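Local coordinates for cell wall surface anchor family protein (Streptococcus agalactiae serogroup V, PDB 3TW0) that forms the adhesive tip pilin (GBS104) of group B streptococcal pili, this piece holding its magnesium-binding von Willebrand factor A fold, which probably mediates host attachment, at residues A[167-172]-A[319-324]; A[180-185]-A[194-199]. The protein carries 2 engineered substitutions. All coordinates share one frame; numbering follows the deposited sequence.

Contact 1 of 2, residues A[167-172]-A[319-324]; sequences LIFHVT and DIFTVG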
loop_
_atom_site.group_PDB
_atom_site.type_symbol
_atom_site.label_atom_id
_atom_site.label_comp_id
_atom_site.label_asym_id
_atom_site.label_seq_id
_atom_site.Cartn_x
_atom_site.Cartn_y
_atom_site.Cartn_z
ATOM N N LEU A 167 3.008 -15.184 14.063
ATOM C CA LEU A 167 3.817 -14.871 12.894
ATOM C C LEU A 167 3.026 -14.106 11.831
ATOM O O LEU A 167 1.871 -14.436 11.544
ATOM C CB LEU A 167 4.397 -16.143 12.290
ATOM C CG LEU A 167 4.973 -16.043 10.876
ATOM C CD1 LEU A 167 6.262 -15.183 10.866
ATOM C CD2 LEU A 167 5.238 -17.450 10.316
ATOM N N ILE A 168 3.636 -13.051 11.288
ATOM C CA ILE A 168 3.125 -12.476 10.037
ATOM C C ILE A 168 4.052 -12.921 8.906
ATOM O O ILE A 168 5.287 -12.760 9.006
ATOM C CB ILE A 168 2.959 -10.931 10.088
ATOM C CG1 ILE A 168 1.886 -10.565 11.138
ATOM C CG2 ILE A 168 2.572 -10.414 8.681
ATOM C CD1 ILE A 168 1.909 -9.095 11.540
ATOM N N PHE A 169 3.453 -13.545 7.884
ATOM C CA PHE A 169 4.181 -14.009 6.713
ATOM C C PHE A 169 3.680 -13.236 5.484
ATOM O O PHE A 169 2.527 -13.395 5.046
ATOM C CB PHE A 169 3.947 -15.507 6.559
ATOM C CG PHE A 169 4.819 -16.175 5.538
ATOM C CD1 PHE A 169 5.983 -16.822 5.929
ATOM C CD2 PHE A 169 4.438 -16.227 4.183
ATOM C CE1 PHE A 169 6.785 -17.468 4.992
ATOM C CE2 PHE A 169 5.232 -16.892 3.226
ATOM C CZ PHE A 169 6.411 -17.501 3.634
ATOM N N HIS A 170 4.544 -12.397 4.939
ATOM C CA HIS A 170 4.109 -11.343 4.004
ATOM C C HIS A 170 4.752 -11.594 2.673
ATOM O O HIS A 170 5.992 -11.625 2.562
ATOM C CB HIS A 170 4.501 -9.988 4.579
ATOM C CG HIS A 170 4.180 -8.814 3.700
ATOM N ND1 HIS A 170 4.834 -7.605 3.821
ATOM C CD2 HIS A 170 3.283 -8.657 2.698
ATOM C CE1 HIS A 170 4.340 -6.752 2.940
ATOM N NE2 HIS A 170 3.395 -7.362 2.253
ATOM N N VAL A 171 3.910 -11.799 1.668
ATOM C CA VAL A 171 4.357 -12.129 0.319
ATOM C C VAL A 171 3.999 -11.008 -0.653
ATOM O O VAL A 171 2.801 -10.677 -0.848
ATOM C CB VAL A 171 3.711 -13.441 -0.187
ATOM C CG1 VAL A 171 4.365 -13.856 -1.484
ATOM C CG2 VAL A 171 3.838 -14.535 0.887
ATOM N N THR A 172 5.022 -10.448 -1.290
ATOM C CA THR A 172 4.852 -9.173 -1.997
ATOM C C THR A 172 6.022 -8.957 -2.938
ATOM O O THR A 172 7.044 -9.640 -2.829
ATOM C CB THR A 172 4.757 -8.010 -0.957
ATOM O OG1 THR A 172 4.706 -6.735 -1.608
ATOM C CG2 THR A 172 5.955 -8.026 0.021
ATOM N N ASP A 319 7.079 -12.509 15.249
ATOM C CA ASP A 319 7.910 -12.637 14.060
ATOM C C ASP A 319 7.267 -12.083 12.810
ATOM O O ASP A 319 6.090 -12.280 12.590
ATOM C CB ASP A 319 8.288 -14.093 13.824
ATOM C CG ASP A 319 9.221 -14.605 14.886
ATOM O OD1 ASP A 319 10.358 -14.107 14.940
ATOM O OD2 ASP A 319 8.790 -15.461 15.670
ATOM N N ILE A 320 8.050 -11.415 11.974
ATOM C CA ILE A 320 7.540 -11.023 10.672
ATOM C C ILE A 320 8.528 -11.455 9.607
ATOM O O ILE A 320 9.694 -11.013 9.603
ATOM C CB ILE A 320 7.189 -9.513 10.565
ATOM C CG1 ILE A 320 6.246 -9.062 11.714
ATOM C CG2 ILE A 320 6.545 -9.228 9.190
ATOM C CD1 ILE A 320 6.951 -8.394 12.901
ATOM N N PHE A 321 8.060 -12.348 8.730
ATOM C CA PHE A 321 8.856 -12.832 7.620
ATOM C C PHE A 321 8.305 -12.271 6.314
ATOM O O PHE A 321 7.092 -12.334 6.081
ATOM C CB PHE A 321 8.846 -14.374 7.546
ATOM C CG PHE A 321 9.362 -15.067 8.783
ATOM C CD1 PHE A 321 9.944 -14.362 9.829
ATOM C CD2 PHE A 321 9.272 -16.451 8.892
ATOM C CE1 PHE A 321 10.432 -15.025 10.979
ATOM C CE2 PHE A 321 9.758 -17.115 10.029
ATOM C CZ PHE A 321 10.345 -16.394 11.073
ATOM N N THR A 322 9.194 -11.751 5.465
ATOM C CA THR A 322 8.803 -11.210 4.179
ATOM C C THR A 322 9.416 -12.009 3.007
ATOM O O THR A 322 10.635 -12.240 2.957
ATOM C CB THR A 322 9.169 -9.724 4.063
ATOM O OG1 THR A 322 8.798 -9.057 5.258
ATOM C CG2 THR A 322 8.409 -9.046 2.925
ATOM N N VAL A 323 8.574 -12.398 2.064
ATOM C CA VAL A 323 9.008 -13.156 0.892
ATOM C C VAL A 323 8.833 -12.336 -0.376
ATOM O O VAL A 323 7.715 -11.962 -0.742
ATOM C CB VAL A 323 8.327 -14.531 0.819
ATOM C CG1 VAL A 323 8.445 -15.162 -0.587
ATOM C CG2 VAL A 323 8.964 -15.436 1.852
ATOM N N GLY A 324 9.962 -12.043 -1.015
ATOM C CA GLY A 324 10.002 -11.223 -2.221
ATOM C C GLY A 324 9.744 -11.969 -3.509
ATOM O O GLY A 324 10.364 -12.984 -3.802
HETATM O O HOH W 1 6.494 -7.681 6.060
#
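Leu167 sets its CD1 methyl over the centre of the Phe321 ring, a CH-pi contact of 3.8 Å from CD1 to the ring centroid and 12° off the ring normal. The leucine and the phenylalanine cross at about a right angle; Leu167 CG stands anti to the backbone N (chi1 165°), which swings CD1 across to the neighbouring strand, where it also meets Asp319 CB. Further along the same face, Phe169 CZ touches Val323 CG2 at 3.7 Å. Strands 167-172 and 319-324 run parallel in the central sheet of the von Willebrand factor A fold, and their backbones are joined by five hydrogen bonds, from Ile168 N to Asp319 O (2.9 Å) at one end to Thr172 N to Val323 O (3.1 Å) at the other. The opposite face carries Ile168 and Ile320, lying side by side, then His170 and Thr322. A water joins these two, 2.8 Å from His170 ND1, in the plane of the imidazole, and 2.8 Å from Thr322 OG1. The imidazole is held again at NE2 by Tyr61 OH, and Thr322 OG1 by Ser346 OG; Thr172 CG2 lies over one face of the His170 ring, toward the rim. Thr172 OG1 is hydrogen-bonded to Asp18, which can bind magnesium though it carries none here; the strand thus ends near the metal site. Strand 11-18 flanks 167-172 on its other edge; helix 33-48 packs on Phe169 and Val171, while helix 145-159 packs on Ile168 and His170.

Contact 2 of 2, residues A[180-185]-A[194-199]; sequences YAINFN and NQFNSF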
loop_
_atom_site.group_PDB
_atom_site.type_symbol
_atom_site.label_atom_id
_atom_site.label_comp_id
_atom_site.label_asym_id
_atom_site.label_seq_id
_atom_site.Cartn_x
_atom_site.Cartn_y
_atom_site.Cartn_z
ATOM N N TYR A 180 -0.729 5.736 4.830
ATOM C CA TYR A 180 -1.362 6.780 5.658
ATOM C C TYR A 180 -0.465 8.009 5.893
ATOM O O TYR A 180 0.758 7.873 6.010
ATOM C CB TYR A 180 -1.924 6.191 6.969
ATOM C CG TYR A 180 -3.155 5.324 6.770
ATOM C CD1 TYR A 180 -4.344 5.882 6.289
ATOM C CD2 TYR A 180 -3.141 3.963 7.067
ATOM C CE1 TYR A 180 -5.495 5.099 6.076
ATOM C CE2 TYR A 180 -4.293 3.167 6.873
ATOM C CZ TYR A 180 -5.466 3.755 6.381
ATOM O OH TYR A 180 -6.609 2.994 6.182
ATOM N N ALA A 181 -1.074 9.208 5.951
ATOM C CA ALA A 181 -0.372 10.448 6.246
ATOM C C ALA A 181 0.133 10.553 7.687
ATOM O O ALA A 181 -0.620 10.274 8.637
ATOM C CB ALA A 181 -1.272 11.656 5.986
ATOM N N ILE A 182 1.364 11.078 7.832
ATOM C CA ILE A 182 1.915 11.485 9.125
ATOM C C ILE A 182 1.264 12.820 9.511
ATOM O O ILE A 182 1.192 13.745 8.691
ATOM C CB ILE A 182 3.442 11.599 9.056
ATOM C CG1 ILE A 182 4.053 10.215 8.824
ATOM C CG2 ILE A 182 4.004 12.232 10.351
ATOM C CD1 ILE A 182 5.558 10.201 8.379
ATOM N N ASN A 183 0.735 12.908 10.732
ATOM C CA ASN A 183 -0.045 14.098 11.128
ATOM C C ASN A 183 0.774 15.314 11.532
ATOM O O ASN A 183 0.686 15.767 12.667
ATOM C CB ASN A 183 -1.063 13.753 12.239
ATOM C CG ASN A 183 -2.214 14.763 12.339
ATOM O OD1 ASN A 183 -2.415 15.617 11.459
ATOM N ND2 ASN A 183 -2.983 14.655 13.410
ATOM N N PHE A 184 1.531 15.866 10.596
ATOM C CA PHE A 184 2.198 17.139 10.800
ATOM C C PHE A 184 1.217 18.305 11.073
ATOM O O PHE A 184 0.057 18.332 10.576
ATOM C CB PHE A 184 3.065 17.492 9.593
ATOM C CG PHE A 184 4.240 16.578 9.388
ATOM C CD1 PHE A 184 5.392 16.709 10.163
ATOM C CD2 PHE A 184 4.200 15.588 8.403
ATOM C CE1 PHE A 184 6.507 15.859 9.970
ATOM C CE2 PHE A 184 5.297 14.756 8.192
ATOM C CZ PHE A 184 6.462 14.890 8.999
ATOM N N ASN A 185 1.678 19.273 11.856
ATOM C CA ASN A 185 0.829 20.382 12.235
ATOM C C ASN A 185 1.322 21.663 11.558
ATOM O O ASN A 185 2.383 22.188 11.905
ATOM C CB ASN A 185 0.767 20.514 13.759
ATOM C CG ASN A 185 -0.187 21.617 14.207
ATOM O OD1 ASN A 185 -0.558 22.500 13.420
ATOM N ND2 ASN A 185 -0.567 21.585 15.481
ATOM N N ASN A 194 11.522 19.077 13.745
ATOM C CA ASN A 194 11.306 18.924 15.174
ATOM C C ASN A 194 9.973 18.240 15.486
ATOM O O ASN A 194 9.861 17.522 16.469
ATOM C CB ASN A 194 11.437 20.268 15.912
ATOM C CG ASN A 194 12.891 20.773 15.976
ATOM O OD1 ASN A 194 13.830 19.978 15.968
ATOM N ND2 ASN A 194 13.070 22.099 16.042
ATOM N N GLN A 195 8.955 18.448 14.645
ATOM C CA GLN A 195 7.666 17.758 14.852
ATOM C C GLN A 195 7.863 16.262 14.641
ATOM O O GLN A 195 7.416 15.453 15.434
ATOM C CB GLN A 195 6.582 18.290 13.901
ATOM C CG GLN A 195 6.098 19.705 14.213
ATOM C CD GLN A 195 4.829 20.037 13.460
ATOM O OE1 GLN A 195 3.939 19.186 13.323
ATOM N NE2 GLN A 195 4.755 21.242 12.944
ATOM N N PHE A 196 8.591 15.911 13.601
ATOM C CA PHE A 196 8.837 14.497 13.242
ATOM C C PHE A 196 9.599 13.813 14.370
ATOM O O PHE A 196 9.176 12.767 14.906
ATOM C CB PHE A 196 9.643 14.462 11.939
ATOM C CG PHE A 196 9.945 13.077 11.421
ATOM C CD1 PHE A 196 8.989 12.357 10.699
ATOM C CD2 PHE A 196 11.230 12.513 11.594
ATOM C CE1 PHE A 196 9.294 11.096 10.187
ATOM C CE2 PHE A 196 11.522 11.263 11.104
ATOM C CZ PHE A 196 10.557 10.536 10.405
ATOM N N ASN A 197 10.713 14.432 14.743
ATOM C CA ASN A 197 11.486 14.025 15.929
ATOM C C ASN A 197 10.666 13.815 17.196
ATOM O O ASN A 197 10.926 12.847 17.912
ATOM C CB ASN A 197 12.618 15.024 16.198
ATOM C CG ASN A 197 13.660 15.016 15.102
ATOM O OD1 ASN A 197 13.650 14.138 14.245
ATOM N ND2 ASN A 197 14.591 15.980 15.145
ATOM N N SER A 198 9.679 14.677 17.480
ATOM C CA SER A 198 8.807 14.432 18.642
ATOM C C SER A 198 7.920 13.199 18.469
ATOM O O SER A 198 7.593 12.530 19.465
ATOM C CB SER A 198 7.935 15.639 19.008
ATOM O OG SER A 198 8.746 16.794 19.164
ATOM N N PHE A 199 7.504 12.895 17.238
ATOM C CA PHE A 199 6.758 11.650 16.996
ATOM C C PHE A 199 7.672 10.447 17.318
ATOM O O PHE A 199 7.267 9.524 17.999
ATOM C CB PHE A 199 6.240 11.532 15.546
ATOM C CG PHE A 199 5.349 12.688 15.089
ATOM C CD1 PHE A 199 4.442 13.304 15.966
ATOM C CD2 PHE A 199 5.402 13.128 13.756
ATOM C CE1 PHE A 199 3.635 14.372 15.545
ATOM C CE2 PHE A 199 4.604 14.184 13.331
ATOM C CZ PHE A 199 3.712 14.816 14.247
#
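Ile182 CG2, toward the rim, and Phe199 CE2 lie over the same face of the Phe184 ring, while Gln195 CB and Phe196 CB lie at its edge. Here an irregular loop segment, 180-185, packs against helix 194-199, with an inverse gamma turn centred on Asn183 placing Ile182 and Phe184 against the helix. The rings of Phe184 and Phe199 meet obliquely, centroids 5.9 Å apart and planes at 59°, with Phe184 CD1 near the plane of the Phe199 ring at its edge. One face of Phe199 is covered over its centre by Gln195 O from the preceding helical turn. Ile182 CG2 reaches Phe199 CE2 at 3.6 Å, so this one methyl touches both aromatic rings. Ile182 CD1 instead meets the edge of the Phe196 ring, 4.2 Å from Phe196 CE1. Phe196 has CG anti to the backbone N (chi1 -179°), and its ring continues toward helix 302-312, where Leu307 touches both it and Ile182; Lys296 makes a cation-pi contact with it. Polar grip comes from Gln195, whose amide pairs with both backbone groups of Asn185. NE2 donates to Asn185 O at 2.8 Å, with the acceptor close to the amide plane, and has a second acceptor in Thr190 O, which helps fix the rotation of the amide. In return Asn185 N donates to Gln195 OE1 at 2.7 Å, in the carbonyl plane and on a lone pair, with an N-H...O angle of 158°.

How the contacts relate
Contact 1 is wholly buried in the central parallel sheet, whereas contact 2 is only partly buried and lies away from the metal site; their centres are about 27 Å apart. No element is common to both, yet strand 165-172 leads through the 180-185 loop to helix 192-201, so contact 2 elaborates the chain between the two strands that contact 1 joins. Regular backbone bonding carries contact 1, with apolar packing and a water-linked polar pair on different faces. Contact 2 has no strand pairing: across the contact, a single glutamine side chain supplies both hydrogen bonds to the loop backbone, and phenylalanines with one isoleucine supply the packing.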